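CghA (Chaetomium globosum, PDB 6KBC) is a two-domain protein of the calycin clan that holds a bound WK1 molecule in a pocket lined by residues of both domains. Local coordinates at residues A175-G180 with A255-V260; V271-Y276 with D301-E306; T48-A53 with A181-P186. One frame throughout, in Å; residues are numbered along the deposited sequence.

Interaction 1: residues A175-G180 with A255-V260. With WK1 ((2S)-3-[(2S,4E)-4-[[(1R,2S,4aR,6S,8R,8aS)-2-[(E)-but-2-en-2-yl]-6,8-dimethyl-1,2,4a,5,6,7,8,8a-octahydronaphthalen-1-yl]-oxidanyl-methylidene]-3,5-bis(oxidanylidene)pyrrolidin-2-yl]-2-methyl-2-oxidanyl-propanoic acid), chain B.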
loop_
_atom_site.group_PDB
_atom_site.type_symbol
_atom_site.label_atom_id
_atom_site.label_comp_id
_atom_site.label_asym_id
_atom_site.label_seq_id
_atom_site.Cartn_x
_atom_site.Cartn_y
_atom_site.Cartn_z
ATOM N N ALA A 175 -4.960 -5.741 12.849
ATOM C CA ALA A 175 -4.732 -4.499 12.130
ATOM C C ALA A 175 -3.269 -4.096 12.105
ATOM O O ALA A 175 -2.891 -3.208 11.332
ATOM C CB ALA A 175 -5.551 -3.366 12.758
ATOM N N GLU A 176 -2.447 -4.721 12.940
ATOM C CA GLU A 176 -1.067 -4.309 13.076
ATOM C C GLU A 176 -0.255 -4.755 11.869
ATOM O O GLU A 176 -0.481 -5.833 11.316
ATOM C CB GLU A 176 -0.475 -4.916 14.347
ATOM C CG GLU A 176 -0.962 -4.239 15.617
ATOM C CD GLU A 176 -0.227 -4.733 16.854
ATOM O OE1 GLU A 176 0.133 -5.932 16.900
ATOM O OE2 GLU A 176 -0.001 -3.910 17.764
ATOM N N VAL A 177 0.693 -3.914 11.476
ATOM C CA VAL A 177 1.811 -4.322 10.628
ATOM C C VAL A 177 3.108 -4.387 11.426
ATOM O O VAL A 177 4.119 -4.893 10.912
ATOM C CB VAL A 177 1.967 -3.370 9.423
ATOM C CG1 VAL A 177 2.361 -1.983 9.897
ATOM C CG2 VAL A 177 2.938 -3.917 8.372
ATOM N N ALA A 178 3.102 -3.865 12.648
ATOM C CA ALA A 178 4.150 -3.984 13.656
ATOM C C ALA A 178 3.523 -3.561 14.979
ATOM O O ALA A 178 2.400 -3.027 14.990
ATOM C CB ALA A 178 5.375 -3.113 13.311
ATOM N N PRO A 179 4.189 -3.821 16.123
ATOM C CA PRO A 179 3.590 -3.396 17.403
ATOM C C PRO A 179 3.190 -1.926 17.406
ATOM O O PRO A 179 4.021 -1.041 17.172
ATOM C CB PRO A 179 4.699 -3.686 18.431
ATOM C CG PRO A 179 5.480 -4.813 17.822
ATOM C CD PRO A 179 5.458 -4.556 16.324
ATOM N N GLY A 180 1.900 -1.663 17.623
ATOM C CA GLY A 180 1.401 -0.299 17.680
ATOM C C GLY A 180 1.449 0.466 16.377
ATOM O O GLY A 180 1.330 1.698 16.387
ATOM N N ALA A 255 -1.521 -9.636 -1.251
ATOM C CA ALA A 255 -1.249 -8.272 -0.843
ATOM C C ALA A 255 -0.415 -8.332 0.422
ATOM O O ALA A 255 -0.653 -9.173 1.287
ATOM C CB ALA A 255 -2.541 -7.474 -0.622
ATOM N N VAL A 256 0.607 -7.492 0.489
ATOM C CA VAL A 256 1.629 -7.620 1.522
ATOM C C VAL A 256 2.032 -6.237 1.980
ATOM O O VAL A 256 2.213 -5.329 1.165
ATOM C CB VAL A 256 2.887 -8.377 1.025
ATOM C CG1 VAL A 256 3.987 -8.362 2.100
ATOM C CG2 VAL A 256 2.545 -9.807 0.655
ATOM N N MET A 257 2.200 -6.084 3.286
ATOM C CA MET A 257 2.956 -4.974 3.860
ATOM C C MET A 257 3.866 -5.635 4.882
ATOM O O MET A 257 3.375 -6.079 5.925
ATOM C CB MET A 257 2.039 -3.930 4.502
ATOM C CG MET A 257 2.757 -2.649 4.965
ATOM S SD MET A 257 4.127 -2.005 3.969
ATOM C CE MET A 257 3.140 -1.252 2.703
ATOM N N ARG A 258 5.159 -5.771 4.556
ATOM C CA ARG A 258 6.137 -6.417 5.430
ATOM C C ARG A 258 7.176 -5.389 5.880
ATOM O O ARG A 258 7.767 -4.691 5.046
ATOM C CB ARG A 258 6.833 -7.617 4.740
ATOM C CG ARG A 258 7.756 -8.401 5.728
ATOM C CD ARG A 258 9.112 -7.726 5.591
ATOM N NE ARG A 258 9.808 -7.942 4.327
ATOM C CZ ARG A 258 10.621 -7.062 3.775
ATOM N NH1 ARG A 258 10.467 -5.780 4.106
ATOM N NH2 ARG A 258 11.338 -7.383 2.708
ATOM N N LEU A 259 7.448 -5.344 7.192
ATOM C CA LEU A 259 8.448 -4.448 7.761
ATOM C C LEU A 259 9.553 -5.267 8.409
ATOM O O LEU A 259 9.282 -6.278 9.057
ATOM C CB LEU A 259 7.865 -3.531 8.826
ATOM C CG LEU A 259 6.776 -2.586 8.319
ATOM C CD1 LEU A 259 6.099 -1.962 9.506
ATOM C CD2 LEU A 259 7.446 -1.523 7.470
ATOM N N VAL A 260 10.787 -4.806 8.244
ATOM C CA VAL A 260 11.924 -5.297 9.011
ATOM C C VAL A 260 12.463 -4.120 9.815
ATOM O O VAL A 260 12.756 -3.062 9.250
ATOM C CB VAL A 260 13.008 -5.904 8.103
ATOM C CG1 VAL A 260 14.196 -6.419 8.950
ATOM C CG2 VAL A 260 12.408 -7.028 7.239
HETATM O O WK1 B . 6.953 9.813 -3.058
HETATM C C17 WK1 B . 6.314 8.869 -3.447
HETATM O O1 WK1 B . 5.629 8.919 -4.429
HETATM C C19 WK1 B . 6.363 7.589 -2.717
HETATM O O2 WK1 B . 7.287 7.598 -1.683
HETATM C C18 WK1 B . 6.816 6.514 -3.656
HETATM C C20 WK1 B . 4.971 7.442 -2.170
HETATM C C22 WK1 B . 4.711 6.056 -1.739
HETATM N N WK1 B . 3.358 5.702 -1.353
HETATM C C21 WK1 B . 3.387 5.002 -0.224
HETATM O O5 WK1 B . 2.298 4.531 0.338
HETATM C C23 WK1 B . 5.492 5.535 -0.640
HETATM O O4 WK1 B . 6.800 5.623 -0.517
HETATM C C24 WK1 B . 4.735 4.836 0.340
HETATM C C16 WK1 B . 5.235 4.169 1.537
HETATM O O3 WK1 B . 6.495 4.191 1.744
HETATM C C9 WK1 B . 4.329 3.384 2.390
HETATM C C8 WK1 B . 4.332 2.030 1.626
HETATM C C12 WK1 B . 4.316 2.038 0.111
HETATM C C13 WK1 B . 3.210 1.923 -0.589
HETATM C C90 WK1 B . 3.227 1.941 -2.079
HETATM C C14 WK1 B . 5.590 2.182 -0.641
HETATM C C7 WK1 B . 5.507 1.180 2.002
HETATM C C6 WK1 B . 5.732 0.938 3.266
HETATM C C3 WK1 B . 4.974 1.761 4.258
HETATM C C4 WK1 B . 4.792 3.202 3.829
HETATM C C5 WK1 B . 3.773 3.817 4.768
HETATM C C11 WK1 B . 3.678 5.291 4.530
HETATM C C2 WK1 B . 5.411 1.648 5.696
HETATM C C1 WK1 B . 4.224 2.077 6.499
HETATM C C10 WK1 B . 4.338 1.846 7.970
HETATM C C WK1 B . 4.015 3.537 6.238
#
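The backbone O of M257 accepts a hydrogen bond from N of N272 on the next strand, and CG2 of V177 lies against this same oxygen at 3.3 Å. The rest of the contact is apolar. V177 uses both of its methyls. Its CG2, anti to the backbone N, meets CG of M257 at 3.6 Å. Its CG1 (chi1 66°) turns to CD1 of L259, 3.8 Å away, and the two side chains meet at about a right angle. A178 adds its CB at 4.0 Å from the same CD1. V177 and A178 both face A181, which fits a classic beta bulge. The bulge lies where the chain turns into strand 181-200. The turn is also tied internally: N of G180 donates to OE2 of E176 at 2.9 Å, nearly straight at 173° but from above the carboxylate plane. V177 O is bonded to OG1 of T270. M257 starts toward V177, but bends at chi2 and chi3. This carries SD to 3.4 Å from C6 of WK1, with CE lying by C6 and C7, the ring double bond. M257 therefore faces two ways. Its CB and CG pack on V177, while its thioether end forms part of the ligand pocket. At this point the domain interface and the pocket wall share one side chain.

Interaction 2: residues V271-Y276 with D301-E306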
loop_
_atom_site.group_PDB
_atom_site.type_symbol
_atom_site.label_atom_id
_atom_site.label_comp_id
_atom_site.label_asym_id
_atom_site.label_seq_id
_atom_site.Cartn_x
_atom_site.Cartn_y
_atom_site.Cartn_z
ATOM N N VAL A 271 4.548 -8.324 9.483
ATOM C CA VAL A 271 3.828 -8.312 8.215
ATOM C C VAL A 271 2.329 -8.280 8.466
ATOM O O VAL A 271 1.820 -8.868 9.423
ATOM C CB VAL A 271 4.216 -9.527 7.330
ATOM C CG1 VAL A 271 3.645 -10.819 7.891
ATOM C CG2 VAL A 271 3.753 -9.329 5.903
ATOM N N ASN A 272 1.621 -7.614 7.574
ATOM C CA ASN A 272 0.180 -7.772 7.454
ATOM C C ASN A 272 -0.069 -8.114 5.992
ATOM O O ASN A 272 0.145 -7.272 5.121
ATOM C CB ASN A 272 -0.537 -6.499 7.879
ATOM C CG ASN A 272 -2.009 -6.730 8.096
ATOM O OD1 ASN A 272 -2.717 -7.127 7.165
ATOM N ND2 ASN A 272 -2.468 -6.560 9.340
ATOM N N ALA A 273 -0.443 -9.361 5.723
ATOM C CA ALA A 273 -0.491 -9.853 4.356
ATOM C C ALA A 273 -1.641 -10.829 4.218
ATOM O O ALA A 273 -2.143 -11.382 5.201
ATOM C CB ALA A 273 0.815 -10.547 3.940
ATOM N N ALA A 274 -2.015 -11.082 2.972
ATOM C CA ALA A 274 -3.107 -12.000 2.718
ATOM C C ALA A 274 -2.919 -12.624 1.348
ATOM O O ALA A 274 -2.503 -11.947 0.401
ATOM C CB ALA A 274 -4.463 -11.285 2.799
ATOM N N LEU A 275 -3.224 -13.912 1.252
ATOM C CA LEU A 275 -3.315 -14.596 -0.025
ATOM C C LEU A 275 -4.741 -15.105 -0.186
ATOM O O LEU A 275 -5.305 -15.696 0.739
ATOM C CB LEU A 275 -2.331 -15.746 -0.128
ATOM C CG LEU A 275 -2.405 -16.547 -1.423
ATOM C CD1 LEU A 275 -1.915 -15.713 -2.612
ATOM C CD2 LEU A 275 -1.592 -17.831 -1.273
ATOM N N TYR A 276 -5.317 -14.859 -1.349
ATOM C CA TYR A 276 -6.647 -15.334 -1.680
ATOM C C TYR A 276 -6.526 -16.257 -2.872
ATOM O O TYR A 276 -5.637 -16.092 -3.704
ATOM C CB TYR A 276 -7.578 -14.182 -2.010
ATOM C CG TYR A 276 -7.711 -13.168 -0.916
ATOM C CD1 TYR A 276 -6.816 -12.111 -0.814
ATOM C CD2 TYR A 276 -8.769 -13.236 0.002
ATOM C CE1 TYR A 276 -6.937 -11.168 0.186
ATOM C CE2 TYR A 276 -8.898 -12.295 1.006
ATOM C CZ TYR A 276 -7.981 -11.266 1.094
ATOM O OH TYR A 276 -8.099 -10.317 2.075
ATOM N N ASP A 301 -0.843 -19.138 10.057
ATOM C CA ASP A 301 -0.676 -18.622 8.709
ATOM C C ASP A 301 0.512 -17.667 8.698
ATOM O O ASP A 301 0.738 -16.909 9.649
ATOM C CB ASP A 301 -1.933 -17.888 8.248
ATOM C CG ASP A 301 -3.120 -18.820 7.936
ATOM O OD1 ASP A 301 -3.049 -20.069 8.098
ATOM O OD2 ASP A 301 -4.151 -18.260 7.516
ATOM N N ALA A 302 1.273 -17.689 7.617
ATOM C CA ALA A 302 2.474 -16.877 7.611
ATOM C C ALA A 302 2.860 -16.600 6.172
ATOM O O ALA A 302 2.396 -17.267 5.243
ATOM C CB ALA A 302 3.619 -17.573 8.365
ATOM N N VAL A 303 3.691 -15.582 5.998
ATOM C CA VAL A 303 4.307 -15.332 4.710
ATOM C C VAL A 303 5.793 -15.137 4.942
ATOM O O VAL A 303 6.204 -14.592 5.971
ATOM C CB VAL A 303 3.680 -14.128 3.982
ATOM C CG1 VAL A 303 3.939 -12.841 4.721
ATOM C CG2 VAL A 303 4.208 -14.060 2.539
ATOM N N ARG A 304 6.596 -15.652 4.021
ATOM C CA ARG A 304 8.025 -15.394 3.975
ATOM C C ARG A 304 8.309 -14.532 2.758
ATOM O O ARG A 304 7.893 -14.874 1.644
ATOM C CB ARG A 304 8.790 -16.715 3.907
ATOM C CG ARG A 304 10.310 -16.569 3.876
ATOM C CD ARG A 304 10.909 -17.937 3.905
ATOM N NE ARG A 304 10.526 -18.757 2.749
ATOM C CZ ARG A 304 11.179 -18.747 1.589
ATOM N NH1 ARG A 304 12.234 -17.956 1.433
ATOM N NH2 ARG A 304 10.789 -19.531 0.591
ATOM N N THR A 305 8.969 -13.399 2.970
ATOM C CA THR A 305 9.402 -12.526 1.888
ATOM C C THR A 305 10.913 -12.685 1.739
ATOM O O THR A 305 11.647 -12.498 2.712
ATOM C CB THR A 305 9.063 -11.071 2.191
ATOM O OG1 THR A 305 9.816 -10.659 3.347
ATOM C CG2 THR A 305 7.541 -10.900 2.433
ATOM N N GLU A 306 11.384 -13.027 0.540
ATOM C CA GLU A 306 12.819 -13.254 0.341
ATOM C C GLU A 306 13.282 -12.495 -0.888
ATOM O O GLU A 306 12.742 -12.694 -1.984
ATOM C CB GLU A 306 13.146 -14.745 0.189
ATOM C CG GLU A 306 14.597 -14.965 -0.236
ATOM C CD GLU A 306 14.987 -16.434 -0.341
ATOM O OE1 GLU A 306 16.166 -16.741 -0.090
ATOM O OE2 GLU A 306 14.104 -17.277 -0.628
#
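V271-Y276 and D301-E306 pass each other as two extended strands that are not paired with one another. Their CA atoms come nearest at A273 and V303, 7.3 Å apart, and the gap is bridged by small side chains. V271, A273 and V303 all point inward, while N272, A274, A302 and R304 point away, as the alternation of a strand requires. V303 carries the contact with one methyl. Its CG1 sits between the backbone N and the carbonyl carbon (chi1 66°) and faces V271. There it meets CG2 of V271 at 3.7 Å and CG1 of V271 at 3.8 Å, so it rests against both branches. CB of A273 lies 4.0 Å from the same methyl. All three residues are buried. On its outer side R304 donates from NH1 to OE2 of E306 at 2.9 Å, a salt bridge bent to 152°. The acceptor lies in the guanidinium plane, but the donor stands well above the carboxylate plane. NE of R304 has a second acid, E328, and NH1 also meets the carbonyl of P291. These bonds should hold the guanidinium in a fixed orientation. Strand 269-277 lies between strands 252-261 and 280-285, and V271 and A273 also touch V256 on the former. Strand 302-308 pairs with 324-330, where F329 touches V303, and A285 of strand 280-285 packs on V303 too. The contact thus joins two separate parts of a curled sheet, consistent with the interior of a calycin-type barrel.

Interaction 3: residues T48-A53 with A181-P186. With WK1 ((2S)-3-[(2S,4E)-4-[[(1R,2S,4aR,6S,8R,8aS)-2-[(E)-but-2-en-2-yl]-6,8-dimethyl-1,2,4a,5,6,7,8,8a-octahydronaphthalen-1-yl]-oxidanyl-methylidene]-3,5-bis(oxidanylidene)pyrrolidin-2-yl]-2-methyl-2-oxidanyl-propanoic acid), chain B.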
loop_
_atom_site.group_PDB
_atom_site.type_symbol
_atom_site.label_atom_id
_atom_site.label_comp_id
_atom_site.label_asym_id
_atom_site.label_seq_id
_atom_site.Cartn_x
_atom_site.Cartn_y
_atom_site.Cartn_z
ATOM N N THR A 48 -2.420 7.260 6.468
ATOM C CA THR A 48 -2.322 6.969 5.047
ATOM C C THR A 48 -3.606 6.310 4.576
ATOM O O THR A 48 -4.099 5.370 5.208
ATOM C CB THR A 48 -1.120 6.058 4.744
ATOM O OG1 THR A 48 0.053 6.601 5.357
ATOM C CG2 THR A 48 -0.899 5.949 3.240
ATOM N N TRP A 49 -4.153 6.828 3.479
ATOM C CA TRP A 49 -5.216 6.183 2.724
ATOM C C TRP A 49 -4.660 5.912 1.336
ATOM O O TRP A 49 -4.325 6.854 0.611
ATOM C CB TRP A 49 -6.464 7.070 2.634
ATOM C CG TRP A 49 -7.116 7.364 3.959
ATOM C CD1 TRP A 49 -8.239 6.773 4.473
ATOM C CD2 TRP A 49 -6.683 8.315 4.932
ATOM N NE1 TRP A 49 -8.533 7.310 5.701
ATOM C CE2 TRP A 49 -7.590 8.255 6.008
ATOM C CE3 TRP A 49 -5.613 9.213 5.001
ATOM C CZ2 TRP A 49 -7.460 9.057 7.138
ATOM C CZ3 TRP A 49 -5.487 10.010 6.125
ATOM C CH2 TRP A 49 -6.401 9.922 7.177
ATOM N N LEU A 50 -4.542 4.640 0.974
ATOM C CA LEU A 50 -3.924 4.254 -0.289
ATOM C C LEU A 50 -4.967 3.674 -1.231
ATOM O O LEU A 50 -5.780 2.836 -0.828
ATOM C CB LEU A 50 -2.805 3.221 -0.071
ATOM C CG LEU A 50 -2.084 2.628 -1.297
ATOM C CD1 LEU A 50 -0.634 2.278 -0.918
ATOM C CD2 LEU A 50 -2.804 1.384 -1.865
ATOM N N PHE A 51 -4.909 4.084 -2.497
ATOM C CA PHE A 51 -5.793 3.566 -3.537
ATOM C C PHE A 51 -4.938 3.259 -4.752
ATOM O O PHE A 51 -4.123 4.087 -5.155
ATOM C CB PHE A 51 -6.891 4.570 -3.940
ATOM C CG PHE A 51 -7.750 5.045 -2.796
ATOM C CD1 PHE A 51 -7.314 6.061 -1.961
ATOM C CD2 PHE A 51 -9.008 4.498 -2.585
ATOM C CE1 PHE A 51 -8.120 6.506 -0.907
ATOM C CE2 PHE A 51 -9.818 4.938 -1.541
ATOM C CZ PHE A 51 -9.369 5.944 -0.703
ATOM N N ASP A 52 -5.131 2.095 -5.362
ATOM C CA ASP A 52 -4.312 1.803 -6.526
ATOM C C ASP A 52 -5.113 1.039 -7.566
ATOM O O ASP A 52 -6.256 0.628 -7.343
ATOM C CB ASP A 52 -3.031 1.026 -6.163
ATOM C CG ASP A 52 -3.313 -0.278 -5.446
ATOM O OD1 ASP A 52 -4.418 -0.844 -5.638
ATOM O OD2 ASP A 52 -2.419 -0.753 -4.698
ATOM N N ALA A 53 -4.476 0.840 -8.713
ATOM C CA ALA A 53 -5.104 0.139 -9.815
ATOM C C ALA A 53 -3.996 -0.298 -10.752
ATOM O O ALA A 53 -3.038 0.443 -10.964
ATOM C CB ALA A 53 -6.084 1.051 -10.554
ATOM N N ALA A 181 1.640 -0.225 15.254
ATOM C CA ALA A 181 1.644 0.380 13.930
ATOM C C ALA A 181 0.685 -0.413 13.052
ATOM O O ALA A 181 0.682 -1.647 13.089
ATOM C CB ALA A 181 3.061 0.386 13.336
ATOM N N TYR A 182 -0.148 0.286 12.281
ATOM C CA TYR A 182 -1.277 -0.354 11.618
ATOM C C TYR A 182 -1.208 -0.143 10.120
ATOM O O TYR A 182 -0.942 0.968 9.650
ATOM C CB TYR A 182 -2.609 0.146 12.172
ATOM C CG TYR A 182 -2.618 0.062 13.665
ATOM C CD1 TYR A 182 -2.998 -1.111 14.307
ATOM C CD2 TYR A 182 -2.189 1.129 14.434
ATOM C CE1 TYR A 182 -2.972 -1.201 15.682
ATOM C CE2 TYR A 182 -2.158 1.046 15.810
ATOM C CZ TYR A 182 -2.550 -0.113 16.426
ATOM O OH TYR A 182 -2.515 -0.184 17.798
ATOM N N TRP A 183 -1.392 -1.237 9.393
ATOM C CA TRP A 183 -1.559 -1.216 7.950
ATOM C C TRP A 183 -2.387 -2.438 7.605
ATOM O O TRP A 183 -1.988 -3.566 7.897
ATOM C CB TRP A 183 -0.220 -1.235 7.211
ATOM C CG TRP A 183 -0.391 -1.174 5.733
ATOM C CD1 TRP A 183 -0.979 -2.118 4.931
ATOM C CD2 TRP A 183 0.007 -0.111 4.871
ATOM N NE1 TRP A 183 -0.960 -1.702 3.625
ATOM C CE2 TRP A 183 -0.358 -0.476 3.560
ATOM C CE3 TRP A 183 0.656 1.106 5.076
ATOM C CZ2 TRP A 183 -0.118 0.346 2.466
ATOM C CZ3 TRP A 183 0.896 1.914 3.994
ATOM C CH2 TRP A 183 0.500 1.537 2.702
ATOM N N PHE A 184 -3.550 -2.222 7.010
ATOM C CA PHE A 184 -4.365 -3.338 6.581
ATOM C C PHE A 184 -5.197 -2.850 5.400
ATOM O O PHE A 184 -5.027 -1.724 4.923
ATOM C CB PHE A 184 -5.201 -3.871 7.752
ATOM C CG PHE A 184 -6.111 -2.841 8.345
ATOM C CD1 PHE A 184 -5.663 -2.006 9.370
ATOM C CD2 PHE A 184 -7.395 -2.672 7.853
ATOM C CE1 PHE A 184 -6.490 -1.026 9.898
ATOM C CE2 PHE A 184 -8.231 -1.703 8.383
ATOM C CZ PHE A 184 -7.783 -0.884 9.405
ATOM N N ARG A 185 -6.108 -3.688 4.933
ATOM C CA ARG A 185 -6.753 -3.450 3.646
ATOM C C ARG A 185 -8.264 -3.376 3.805
ATOM O O ARG A 185 -8.943 -4.417 3.838
ATOM C CB ARG A 185 -6.347 -4.541 2.658
ATOM C CG ARG A 185 -4.860 -4.422 2.298
ATOM C CD ARG A 185 -4.299 -5.690 1.684
ATOM N NE ARG A 185 -4.242 -6.776 2.646
ATOM C CZ ARG A 185 -3.235 -6.975 3.493
ATOM N NH1 ARG A 185 -2.187 -6.162 3.482
ATOM N NH2 ARG A 185 -3.285 -7.988 4.342
ATOM N N PRO A 186 -8.831 -2.177 3.905
ATOM C CA PRO A 186 -10.300 -2.067 3.938
ATOM C C PRO A 186 -10.965 -2.692 2.729
ATOM O O PRO A 186 -12.056 -3.267 2.853
ATOM C CB PRO A 186 -10.524 -0.554 4.002
ATOM C CG PRO A 186 -9.319 -0.051 4.731
ATOM C CD PRO A 186 -8.181 -0.878 4.156
HETATM O O WK1 B . 6.953 9.813 -3.058
HETATM C C17 WK1 B . 6.314 8.869 -3.447
HETATM O O1 WK1 B . 5.629 8.919 -4.429
HETATM C C19 WK1 B . 6.363 7.589 -2.717
HETATM O O2 WK1 B . 7.287 7.598 -1.683
HETATM C C18 WK1 B . 6.816 6.514 -3.656
HETATM C C20 WK1 B . 4.971 7.442 -2.170
HETATM C C22 WK1 B . 4.711 6.056 -1.739
HETATM N N WK1 B . 3.358 5.702 -1.353
HETATM C C21 WK1 B . 3.387 5.002 -0.224
HETATM O O5 WK1 B . 2.298 4.531 0.338
HETATM C C23 WK1 B . 5.492 5.535 -0.640
HETATM O O4 WK1 B . 6.800 5.623 -0.517
HETATM C C24 WK1 B . 4.735 4.836 0.340
HETATM C C16 WK1 B . 5.235 4.169 1.537
HETATM O O3 WK1 B . 6.495 4.191 1.744
HETATM C C9 WK1 B . 4.329 3.384 2.390
HETATM C C8 WK1 B . 4.332 2.030 1.626
HETATM C C12 WK1 B . 4.316 2.038 0.111
HETATM C C13 WK1 B . 3.210 1.923 -0.589
HETATM C C90 WK1 B . 3.227 1.941 -2.079
HETATM C C14 WK1 B . 5.590 2.182 -0.641
HETATM C C7 WK1 B . 5.507 1.180 2.002
HETATM C C6 WK1 B . 5.732 0.938 3.266
HETATM C C3 WK1 B . 4.974 1.761 4.258
HETATM C C4 WK1 B . 4.792 3.202 3.829
HETATM C C5 WK1 B . 3.773 3.817 4.768
HETATM C C11 WK1 B . 3.678 5.291 4.530
HETATM C C2 WK1 B . 5.411 1.648 5.696
HETATM C C1 WK1 B . 4.224 2.077 6.499
HETATM C C10 WK1 B . 4.338 1.846 7.970
HETATM C C WK1 B . 4.015 3.537 6.238
#
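L50 and W183 meet with CD1 of L50 at the edge of the indole, near its plane and 3.9 Å from CH2. L50 gets there with CG anti to the backbone N (chi1 176°), which extends the side chain from its strand. W183 also has CG anti to its N (chi1 -178°), and chi2 of -65° turns the six-membered ring toward L50 and the ligand. NE1 bonds to OD2 of D227, which should limit rotation of the indole. T48 makes a looser approach: its CG2 is 4.5 Å from CZ3 of W183. Strand 223-231 pairs with strand 46-54 and with strand 181-200, and W183 touches S229 on it. The CA atoms of T48 and W183 are 8.7 Å apart. This is a curved antiparallel wall of the N-terminal domain, which belongs to the calycin clan. All three side chains line the pocket. CZ3 of W183 lies 3.5 Å from C5 of WK1, approached obliquely. CD1 of L50 is 3.9 Å from C13 of the butenyl group, and OG1 of T48 is equally far from the methyl C11.

In the fold
Interactions 1 and 3 both touch WK1, and their centres are 11 Å apart. They also touch each other: CB of M257 packs 3.5 Å from CD1 of W183. O of A175 meets N of W183 at 3.1 Å, so 175-180 and 181-186 are held together as well as consecutive. Interaction 2 stands farther back, with the V271 side chain about 11 Å from WK1. It adjoins interaction 1 through neighbouring strands, where O of A255 and N of A274 lie 2.9 Å apart. R185 reaches from the N-terminal domain to strand 269-277, with NH1 3.1 Å from O of N272. The contacts thus run from the pocket, across the domain interface, into the C-terminal domain.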